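Local coordinates for COG0546: Predicted phosphatases (Streptococcus pneumoniae, PDB 2AH5), which is of unconfirmed function but, as a haloacid dehalogenase-like hydrolase, probably acts as a phosphatase that removes phosphate groups from a substrate not yet identified, at residues 27-30 with 31-35; 38-41 with 42-46; 72-75 with 76-80; 185-188 with 189-193. All blocks are in the same frame, centred on the assembly; numbering follows the deposited sequence.

Contact 1: 27-30 with 31-35; sequences TYTF and KELGV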
loop_
_atom_site.group_PDB
_atom_site.type_symbol
_atom_site.label_atom_id
_atom_site.label_comp_id
_atom_site.label_asym_id
_atom_site.label_seq_id
_atom_site.Cartn_x
_atom_site.Cartn_y
_atom_site.Cartn_z
ATOM N N THR A 27 -15.140 -10.794 -4.593
ATOM C CA THR A 27 -16.345 -11.655 -4.525
ATOM C C THR A 27 -17.308 -11.325 -5.678
ATOM O O THR A 27 -18.006 -12.216 -6.184
ATOM C CB THR A 27 -17.055 -11.591 -3.147
ATOM O OG1 THR A 27 -17.471 -10.254 -2.890
ATOM C CG2 THR A 27 -16.101 -12.062 -1.990
ATOM N N TYR A 28 -17.362 -10.050 -6.070
ATOM C CA TYR A 28 -18.120 -9.673 -7.287
ATOM C C TYR A 28 -17.586 -10.430 -8.492
ATOM O O TYR A 28 -18.359 -10.918 -9.339
ATOM C CB TYR A 28 -18.074 -8.142 -7.558
ATOM C CG TYR A 28 -18.816 -7.775 -8.832
ATOM C CD1 TYR A 28 -20.211 -7.811 -8.870
ATOM C CD2 TYR A 28 -18.119 -7.486 -10.024
ATOM C CE1 TYR A 28 -20.914 -7.495 -10.047
ATOM C CE2 TYR A 28 -18.810 -7.170 -11.206
ATOM C CZ TYR A 28 -20.203 -7.193 -11.205
ATOM O OH TYR A 28 -20.908 -6.924 -12.358
ATOM N N THR A 29 -16.255 -10.513 -8.590
ATOM C CA THR A 29 -15.618 -11.206 -9.715
ATOM C C THR A 29 -15.968 -12.684 -9.747
ATOM O O THR A 29 -16.378 -13.192 -10.778
ATOM C CB THR A 29 -14.091 -10.978 -9.743
ATOM O OG1 THR A 29 -13.849 -9.565 -9.754
ATOM C CG2 THR A 29 -13.455 -11.605 -11.028
ATOM N N PHE A 30 -15.811 -13.367 -8.618
ATOM C CA PHE A 30 -16.179 -14.782 -8.531
ATOM C C PHE A 30 -17.672 -15.028 -8.794
ATOM O O PHE A 30 -18.015 -16.018 -9.468
ATOM C CB PHE A 30 -15.720 -15.378 -7.204
ATOM C CG PHE A 30 -14.218 -15.260 -6.979
ATOM C CD1 PHE A 30 -13.316 -15.745 -7.925
ATOM C CD2 PHE A 30 -13.722 -14.681 -5.824
ATOM C CE1 PHE A 30 -11.912 -15.642 -7.719
ATOM C CE2 PHE A 30 -12.343 -14.562 -5.610
ATOM C CZ PHE A 30 -11.437 -15.043 -6.570
ATOM N N LYS A 31 -18.541 -14.154 -8.284
ATOM C CA LYS A 31 -19.987 -14.213 -8.621
ATOM C C LYS A 31 -20.194 -14.146 -10.156
ATOM O O LYS A 31 -20.924 -14.944 -10.736
ATOM C CB LYS A 31 -20.773 -13.099 -7.918
ATOM C CG LYS A 31 -22.194 -12.870 -8.515
ATOM C CD LYS A 31 -22.936 -11.737 -7.868
ATOM C CE LYS A 31 -24.287 -11.554 -8.541
ATOM N NZ LYS A 31 -25.204 -10.662 -7.763
ATOM N N GLU A 32 -19.523 -13.206 -10.821
ATOM C CA GLU A 32 -19.712 -13.045 -12.266
ATOM C C GLU A 32 -19.164 -14.214 -13.056
ATOM O O GLU A 32 -19.750 -14.618 -14.093
ATOM C CB GLU A 32 -19.113 -11.717 -12.757
ATOM C CG GLU A 32 -19.881 -10.465 -12.269
ATOM C CD GLU A 32 -21.367 -10.516 -12.628
ATOM O OE1 GLU A 32 -21.677 -10.644 -13.822
ATOM O OE2 GLU A 32 -22.213 -10.466 -11.714
ATOM N N LEU A 33 -18.058 -14.779 -12.566
ATOM C CA LEU A 33 -17.432 -15.934 -13.217
ATOM C C LEU A 33 -18.139 -17.264 -12.882
ATOM O O LEU A 33 -17.868 -18.304 -13.501
ATOM C CB LEU A 33 -15.945 -15.992 -12.879
ATOM C CG LEU A 33 -15.099 -14.818 -13.399
ATOM C CD1 LEU A 33 -13.642 -14.995 -13.008
ATOM C CD2 LEU A 33 -15.227 -14.586 -14.910
ATOM N N GLY A 34 -19.032 -17.212 -11.902
ATOM C CA GLY A 34 -19.836 -18.352 -11.486
ATOM C C GLY A 34 -19.038 -19.401 -10.734
ATOM O O GLY A 34 -19.253 -20.595 -10.928
ATOM N N VAL A 35 -18.104 -18.949 -9.901
ATOM C CA VAL A 35 -17.198 -19.826 -9.141
ATOM C C VAL A 35 -17.294 -19.510 -7.656
ATOM O O VAL A 35 -17.550 -18.363 -7.287
ATOM C CB VAL A 35 -15.714 -19.678 -9.585
ATOM C CG1 VAL A 35 -15.531 -20.074 -11.050
ATOM C CG2 VAL A 35 -15.220 -18.281 -9.348
#

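Contact 2: 38-41 with 42-46; sequences PDAK and TIRGF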
loop_
_atom_site.group_PDB
_atom_site.type_symbol
_atom_site.label_atom_id
_atom_site.label_comp_id
_atom_site.label_asym_id
_atom_site.label_seq_id
_atom_site.Cartn_x
_atom_site.Cartn_y
_atom_site.Cartn_z
ATOM N N PRO A 38 -13.359 -17.849 -2.462
ATOM C CA PRO A 38 -12.494 -18.245 -1.343
ATOM C C PRO A 38 -12.935 -17.606 -0.018
ATOM O O PRO A 38 -13.687 -16.618 -0.008
ATOM C CB PRO A 38 -11.135 -17.633 -1.735
ATOM C CG PRO A 38 -11.158 -17.513 -3.166
ATOM C CD PRO A 38 -12.590 -17.181 -3.522
ATOM N N ASP A 39 -12.454 -18.145 1.099
ATOM C CA ASP A 39 -12.819 -17.592 2.404
ATOM C C ASP A 39 -12.125 -16.246 2.697
ATOM O O ASP A 39 -11.224 -15.820 1.958
ATOM C CB ASP A 39 -12.619 -18.633 3.532
ATOM C CG ASP A 39 -11.158 -19.075 3.706
ATOM O OD1 ASP A 39 -10.234 -18.270 3.453
ATOM O OD2 ASP A 39 -10.929 -20.237 4.129
ATOM N N ALA A 40 -12.562 -15.578 3.758
ATOM C CA ALA A 40 -12.060 -14.252 4.121
ATOM C C ALA A 40 -10.553 -14.230 4.369
ATOM O O ALA A 40 -9.872 -13.279 3.974
ATOM C CB ALA A 40 -12.821 -13.716 5.331
ATOM N N LYS A 41 -10.024 -15.281 5.008
ATOM C CA LYS A 41 -8.575 -15.343 5.236
ATOM C C LYS A 41 -7.826 -15.371 3.912
ATOM O O LYS A 41 -6.912 -14.577 3.719
ATOM C CB LYS A 41 -8.164 -16.520 6.126
ATOM C CG LYS A 41 -6.807 -16.275 6.806
ATOM C CD LYS A 41 -6.407 -17.410 7.771
ATOM C CE LYS A 41 -7.597 -17.920 8.639
ATOM N NZ LYS A 41 -8.167 -16.909 9.595
ATOM N N THR A 42 -8.237 -16.254 3.005
ATOM C CA THR A 42 -7.655 -16.336 1.656
ATOM C C THR A 42 -7.691 -14.980 0.956
ATOM O O THR A 42 -6.668 -14.526 0.440
ATOM C CB THR A 42 -8.338 -17.439 0.814
ATOM O OG1 THR A 42 -8.163 -18.696 1.480
ATOM C CG2 THR A 42 -7.753 -17.524 -0.594
ATOM N N ILE A 43 -8.848 -14.311 0.970
ATOM C CA ILE A 43 -8.967 -12.990 0.311
ATOM C C ILE A 43 -8.105 -11.912 0.984
ATOM O O ILE A 43 -7.542 -11.040 0.300
ATOM C CB ILE A 43 -10.456 -12.550 0.089
ATOM C CG1 ILE A 43 -11.145 -13.531 -0.868
ATOM C CG2 ILE A 43 -10.542 -11.101 -0.466
ATOM C CD1 ILE A 43 -12.675 -13.385 -0.959
ATOM N N ARG A 44 -7.947 -11.999 2.311
ATOM C CA ARG A 44 -6.992 -11.138 3.025
ATOM C C ARG A 44 -5.579 -11.261 2.437
ATOM O O ARG A 44 -4.836 -10.264 2.322
ATOM C CB ARG A 44 -6.978 -11.473 4.532
ATOM C CG ARG A 44 -8.109 -10.804 5.301
ATOM C CD ARG A 44 -7.870 -10.758 6.823
ATOM N NE ARG A 44 -8.173 -12.017 7.517
ATOM C CZ ARG A 44 -9.396 -12.495 7.730
ATOM N NH1 ARG A 44 -10.461 -11.843 7.285
ATOM N NH2 ARG A 44 -9.557 -13.644 8.373
ATOM N N GLY A 45 -5.236 -12.487 2.042
ATOM C CA GLY A 45 -3.950 -12.818 1.463
ATOM C C GLY A 45 -3.763 -12.205 0.088
ATOM O O GLY A 45 -2.636 -12.054 -0.369
ATOM N N PHE A 46 -4.877 -11.858 -0.575
ATOM C CA PHE A 46 -4.826 -11.151 -1.864
ATOM C C PHE A 46 -4.614 -9.619 -1.756
ATOM O O PHE A 46 -4.561 -8.922 -2.780
ATOM C CB PHE A 46 -6.101 -11.389 -2.692
ATOM C CG PHE A 46 -6.415 -12.836 -3.010
ATOM C CD1 PHE A 46 -5.468 -13.853 -2.878
ATOM C CD2 PHE A 46 -7.692 -13.164 -3.497
ATOM C CE1 PHE A 46 -5.800 -15.185 -3.191
ATOM C CE2 PHE A 46 -8.027 -14.490 -3.822
ATOM C CZ PHE A 46 -7.087 -15.495 -3.662
HETATM O O HOH W 1 -10.471 -20.546 0.728
#

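Contact 3: 72-75 with 76-80; sequences RSYY and KAKGI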
loop_
_atom_site.group_PDB
_atom_site.type_symbol
_atom_site.label_atom_id
_atom_site.label_comp_id
_atom_site.label_asym_id
_atom_site.label_seq_id
_atom_site.Cartn_x
_atom_site.Cartn_y
_atom_site.Cartn_z
ATOM N N ARG A 72 -11.764 -4.691 -11.684
ATOM C CA ARG A 72 -11.581 -3.245 -11.790
ATOM C C ARG A 72 -12.904 -2.519 -12.033
ATOM O O ARG A 72 -13.080 -1.388 -11.549
ATOM C CB ARG A 72 -10.541 -2.905 -12.844
ATOM C CG ARG A 72 -9.181 -3.486 -12.547
ATOM C CD ARG A 72 -8.096 -2.620 -13.105
ATOM N NE ARG A 72 -6.760 -3.058 -12.683
ATOM C CZ ARG A 72 -6.273 -2.955 -11.442
ATOM N NH1 ARG A 72 -7.016 -2.457 -10.460
ATOM N NH2 ARG A 72 -5.040 -3.382 -11.172
ATOM N N SER A 73 -13.835 -3.190 -12.722
ATOM C CA SER A 73 -15.201 -2.694 -12.946
ATOM C C SER A 73 -16.020 -2.505 -11.666
ATOM O O SER A 73 -16.868 -1.598 -11.592
ATOM C CB SER A 73 -15.977 -3.598 -13.940
ATOM O OG SER A 73 -16.632 -4.700 -13.302
ATOM N N TYR A 74 -15.809 -3.362 -10.671
ATOM C CA TYR A 74 -16.411 -3.133 -9.377
ATOM C C TYR A 74 -15.581 -2.072 -8.623
ATOM O O TYR A 74 -16.134 -1.131 -8.038
ATOM C CB TYR A 74 -16.520 -4.431 -8.568
ATOM C CG TYR A 74 -17.179 -4.229 -7.225
ATOM C CD1 TYR A 74 -18.548 -4.480 -7.041
ATOM C CD2 TYR A 74 -16.448 -3.747 -6.147
ATOM C CE1 TYR A 74 -19.163 -4.282 -5.794
ATOM C CE2 TYR A 74 -17.051 -3.532 -4.905
ATOM C CZ TYR A 74 -18.407 -3.807 -4.734
ATOM O OH TYR A 74 -18.990 -3.575 -3.503
ATOM N N TYR A 75 -14.259 -2.208 -8.662
ATOM C CA TYR A 75 -13.414 -1.401 -7.769
ATOM C C TYR A 75 -13.479 0.105 -8.050
ATOM O O TYR A 75 -13.621 0.921 -7.122
ATOM C CB TYR A 75 -11.964 -1.902 -7.752
ATOM C CG TYR A 75 -11.265 -1.364 -6.531
ATOM C CD1 TYR A 75 -11.472 -1.951 -5.288
ATOM C CD2 TYR A 75 -10.460 -0.234 -6.610
ATOM C CE1 TYR A 75 -10.889 -1.435 -4.130
ATOM C CE2 TYR A 75 -9.868 0.308 -5.449
ATOM C CZ TYR A 75 -10.088 -0.319 -4.220
ATOM O OH TYR A 75 -9.503 0.178 -3.080
ATOM N N LYS A 76 -13.377 0.471 -9.325
ATOM C CA LYS A 76 -13.408 1.889 -9.727
ATOM C C LYS A 76 -14.718 2.589 -9.374
ATOM O O LYS A 76 -14.719 3.735 -8.892
ATOM C CB LYS A 76 -13.095 2.027 -11.232
ATOM C CG LYS A 76 -11.637 1.714 -11.588
ATOM C CD LYS A 76 -10.659 2.768 -10.994
ATOM C CE LYS A 76 -10.058 3.677 -12.062
ATOM N NZ LYS A 76 -9.185 4.729 -11.451
ATOM N N ALA A 77 -15.829 1.896 -9.578
ATOM C CA ALA A 77 -17.161 2.461 -9.365
ATOM C C ALA A 77 -17.669 2.341 -7.933
ATOM O O ALA A 77 -18.480 3.161 -7.498
ATOM C CB ALA A 77 -18.176 1.820 -10.333
ATOM N N LYS A 78 -17.196 1.325 -7.202
ATOM C CA LYS A 78 -17.790 0.971 -5.911
ATOM C C LYS A 78 -16.751 0.667 -4.829
ATOM O O LYS A 78 -16.837 1.200 -3.722
ATOM C CB LYS A 78 -18.743 -0.230 -6.045
ATOM C CG LYS A 78 -20.149 0.114 -6.556
ATOM C CD LYS A 78 -21.135 -1.106 -6.594
ATOM C CE LYS A 78 -21.346 -1.767 -5.221
ATOM N NZ LYS A 78 -22.046 -0.881 -4.240
ATOM N N GLY A 79 -15.792 -0.201 -5.151
ATOM C CA GLY A 79 -14.852 -0.742 -4.138
ATOM C C GLY A 79 -13.996 0.334 -3.500
ATOM O O GLY A 79 -13.677 0.273 -2.309
ATOM N N ILE A 80 -13.611 1.307 -4.314
ATOM C CA ILE A 80 -12.714 2.380 -3.902
ATOM C C ILE A 80 -13.299 3.193 -2.731
ATOM O O ILE A 80 -12.539 3.716 -1.905
ATOM C CB ILE A 80 -12.365 3.303 -5.110
ATOM C CG1 ILE A 80 -11.150 4.191 -4.769
ATOM C CG2 ILE A 80 -13.627 4.061 -5.590
ATOM C CD1 ILE A 80 -10.558 4.965 -5.952
HETATM O O HOH W 2 -11.319 -0.049 -0.980
#

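Contact 4: 185-188 with 189-193; sequences GEQA and DLLNY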
loop_
_atom_site.group_PDB
_atom_site.type_symbol
_atom_site.label_atom_id
_atom_site.label_comp_id
_atom_site.label_asym_id
_atom_site.label_seq_id
_atom_site.Cartn_x
_atom_site.Cartn_y
_atom_site.Cartn_z
ATOM N N GLY A 185 -0.516 -7.276 5.774
ATOM C CA GLY A 185 0.567 -8.239 5.835
ATOM C C GLY A 185 0.729 -8.799 7.237
ATOM O O GLY A 185 0.371 -8.140 8.227
ATOM N N GLU A 186 1.276 -10.010 7.318
ATOM C CA GLU A 186 1.474 -10.703 8.594
ATOM C C GLU A 186 2.852 -10.379 9.190
ATOM O O GLU A 186 3.845 -10.343 8.469
ATOM C CB GLU A 186 1.336 -12.217 8.407
ATOM C CG GLU A 186 0.094 -12.657 7.613
ATOM C CD GLU A 186 -1.158 -12.779 8.461
ATOM O OE1 GLU A 186 -1.297 -12.050 9.471
ATOM O OE2 GLU A 186 -2.008 -13.631 8.120
ATOM N N GLN A 187 2.896 -10.174 10.507
ATOM C CA GLN A 187 4.120 -9.762 11.209
ATOM C C GLN A 187 5.291 -10.721 10.980
ATOM O O GLN A 187 6.426 -10.283 10.812
ATOM C CB GLN A 187 3.849 -9.583 12.713
ATOM C CG GLN A 187 5.041 -9.092 13.537
ATOM C CD GLN A 187 4.660 -8.683 14.959
ATOM O OE1 GLN A 187 3.505 -8.844 15.377
ATOM N NE2 GLN A 187 5.625 -8.147 15.706
ATOM N N ALA A 188 4.996 -12.023 10.987
ATOM C CA ALA A 188 5.990 -13.076 10.751
ATOM C C ALA A 188 6.761 -12.860 9.451
ATOM O O ALA A 188 7.996 -12.969 9.441
ATOM C CB ALA A 188 5.329 -14.455 10.766
ATOM N N ASP A 189 6.032 -12.541 8.375
ATOM C CA ASP A 189 6.626 -12.235 7.073
ATOM C C ASP A 189 7.502 -10.978 7.163
ATOM O O ASP A 189 8.667 -10.984 6.737
ATOM C CB ASP A 189 5.533 -12.030 6.013
ATOM C CG ASP A 189 4.841 -13.325 5.602
ATOM O OD1 ASP A 189 5.534 -14.252 5.116
ATOM O OD2 ASP A 189 3.594 -13.408 5.734
ATOM N N LEU A 190 6.957 -9.913 7.741
ATOM C CA LEU A 190 7.641 -8.626 7.743
ATOM C C LEU A 190 8.967 -8.707 8.477
ATOM O O LEU A 190 9.960 -8.129 8.042
ATOM C CB LEU A 190 6.770 -7.544 8.359
ATOM C CG LEU A 190 5.472 -7.279 7.587
ATOM C CD1 LEU A 190 4.496 -6.489 8.421
ATOM C CD2 LEU A 190 5.771 -6.585 6.257
ATOM N N LEU A 191 8.992 -9.453 9.579
ATOM C CA LEU A 191 10.229 -9.543 10.353
ATOM C C LEU A 191 11.339 -10.320 9.621
ATOM O O LEU A 191 12.508 -10.095 9.895
ATOM C CB LEU A 191 9.979 -10.162 11.730
ATOM C CG LEU A 191 9.180 -9.395 12.781
ATOM C CD1 LEU A 191 8.835 -10.309 13.944
ATOM C CD2 LEU A 191 9.972 -8.202 13.274
ATOM N N ASN A 192 10.977 -11.210 8.696
ATOM C CA ASN A 192 11.986 -11.909 7.903
ATOM C C ASN A 192 12.839 -10.966 7.062
ATOM O O ASN A 192 13.897 -11.365 6.569
ATOM C CB ASN A 192 11.346 -12.956 7.001
ATOM C CG ASN A 192 10.902 -14.204 7.765
ATOM O OD1 ASN A 192 11.322 -14.445 8.885
ATOM N ND2 ASN A 192 10.030 -14.983 7.151
ATOM N N TYR A 193 12.374 -9.726 6.900
ATOM C CA TYR A 193 13.106 -8.701 6.146
ATOM C C TYR A 193 13.880 -7.684 7.002
ATOM O O TYR A 193 14.395 -6.701 6.465
ATOM C CB TYR A 193 12.176 -7.995 5.161
ATOM C CG TYR A 193 11.513 -8.963 4.205
ATOM C CD1 TYR A 193 12.149 -9.350 3.030
ATOM C CD2 TYR A 193 10.276 -9.541 4.514
ATOM C CE1 TYR A 193 11.549 -10.285 2.155
ATOM C CE2 TYR A 193 9.662 -10.456 3.645
ATOM C CZ TYR A 193 10.313 -10.824 2.482
ATOM O OH TYR A 193 9.719 -11.710 1.620
#

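Contact 1: 27-30 with 31-35
Glu32 lies across one face of the Tyr28 ring, one turn further along the end of helix 19-33. Its CG sits 3.7 Å from the centroid of the Tyr28 ring, a CH-pi contact offset toward the rim on the CZ side. The bend at chi2 of Glu32 turns the carboxylate back over the phenol, its plane 20° from that of the ring. Tyr28 meets it because its CG is anti to the backbone N (chi1 178°), and the ring also touches Ile70 of helix 64-79. Beside this pair, Thr29 and Leu33 lie alongside each other, CG2 of Thr29 being 3.9 Å from CD1 of Leu33; Thr29 OG1 bonds back to Ala25 O. At the helix end Gly34 takes a positive phi and closes a Schellman motif: Val35 N donates to Phe30 O at 3.0 Å, almost straight (174°), and Gly34 N to Lys31 O at 3.2 Å. The reversal brings Val35 CG2 to 3.5 Å from Phe30 CD1, at a slant to the ring. The carbonyl of Phe30, in the last turn, is thus satisfied by the turn itself, and an apolar contact between Phe30 and Val35 accompanies the polar one as the chain leaves the helix.

Contact 2: 38-41 with 42-46
Asp39 OD1 accepts two hydrogen bonds from Thr42 and so caps the start of helix 40-45. Thr42 N approaches nearly in line with the carboxylate C-O bond, at 2.9 Å from OD1 of Asp39 and with an N-H...O angle of 170°. The hydroxyl OG1 of Thr42 gives the second bond, also 2.9 Å to Asp39 OD1, but from above the carboxylate plane. With chi1 at 63°, the carboxylate of Asp39 folds back over the first turn to meet both donors. A water completes the cap, accepting from Asp39 N and donating to Thr42 OG1, which thereby acts as donor and acceptor at once. Behind the cap, Asp39 O receives Ile43 N at 3.0 Å, Ala40 O receives Arg44 N at 2.8 Å, and Lys41 O receives Gly45 N. Pro38 CB packs on Thr42 CG2 at 3.6 Å, and its ring also touches Phe30 of helix 19-33. The Arg44 guanidinium lies with one face over Ala40 O and Lys41 CA, and Lys41 NZ stands at its edge, 3.8 Å from Arg44 NH2. The first-turn amide is satisfied by a carboxylate whose negative charge would suit the positive helix end, while the two close cations probably cost some energy.

Contact 3: 72-75 with 76-80
Tyr74 and Lys78 cross at a slant: Lys78 CB sits over one face of the phenol, and the chain then runs out past the CE1 and OH edge. Lys78 CB stands 3.9 Å from the centroid of the Tyr74 ring and 14° off its normal, a CH-pi contact, and Lys78 CE comes to 3.4 Å from Tyr74 CE1. Turns at chi3 and chi4 of Lys78 curl the aliphatic chain alongside the phenol. The Tyr74 hydroxyl is hydrogen-bonded to Glu82 OE1. Tyr75, like Tyr74, has CG anti to the backbone N (chi1 -162°); the two differ in what passes under their rings, which for Tyr75 is the backbone of the last turn. Ile80 N lies under the middle of that ring and Gly79 C under its rim, 3.6 Å from Tyr75 CE1. The side chain of Ile80 meets Tyr75 at about a right angle, with CB 3.9 Å from Tyr75 CE2. Gly79, having no side chain, lets the backbone come this close. The hydroxyl of Tyr75 has Lys108 as a partner, and a water at 2.8 Å from this oxygen donates to Gly79 O. Backbone bonding widens here: besides the i+4 bond from Lys78 N to Tyr74 O, Gly79 N to Tyr74 O and Ile80 N to Tyr75 O are i+5 bonds, forming a wider, pi-type turn near the end of helix 64-79. The Tyr75 ring also touches Asp12, part of a sequence resembling the DxDx(T/V) motif of haloacid dehalogenases, so this helix end borders what is probably the active site.

Contact 4: 185-188 with 189-193
Helix 187-191 starts after Glu186, whose carbonyl oxygen accepts Leu190 N at 3.2 Å and Asp189 N weakly, while Leu191 N donates to Gln187 O at 3.0 Å. Glu186 holds the N-cap position, and its CB is met by the carboxylate of Asp189, with OD2 of Asp189 3.7 Å from Glu186 CB. The two acidic side chains pass each other at a slant, their carboxylate planes 33° apart, and the bend at chi2 of Glu186 (-84°) carries its own oxygens well clear, OE2 of Glu186 being 6.1 Å from OD2 of Asp189. One step on, Gln187 CG and Leu191 CD1 lie alongside each other, 4.0 Å apart; with CG anti to the backbone N (chi1 -177°), the extended glutamine follows the leucine, and both touch Ile198 of strand 197-199. Leu190 turns inward instead, its CG 3.6 Å from Glu186 O, and its side chain touches Met167 of helix 164-173. Asn192 brings its amide CG within 3.6 Å of Ala188 O. Beyond the helix, Tyr193 N bonds to Leu190 O, and the Tyr193 ring packs on helix 164-173. This short helix lies in the crossover of a beta-alpha-beta unit, linking strand 176-180 to the edge strand 197-199 of the parallel, Rossmann-like sheet that forms the core of haloacid dehalogenase-like hydrolases.

All four contacts are local and follow one another in series along the chain, none nesting in or crossing another. Contact 1 closes the C-terminal end of helix 19-33, and contact 2 opens the next helix, 40-45; they meet where Phe30 packs on Pro38 and Thr27 on Ile43. Contact 3, at the end of helix 64-79, returns to the first helix: Tyr28 lies against Tyr74 and Ser73. Contacts 1, 2 and 3 therefore belong to one helical bundle, though contacts 2 and 3 do not touch. Contact 4 belongs to the parallel-sheet domain, its nearest atoms about 6 Å from contact 2 and about 15 Å from contact 3.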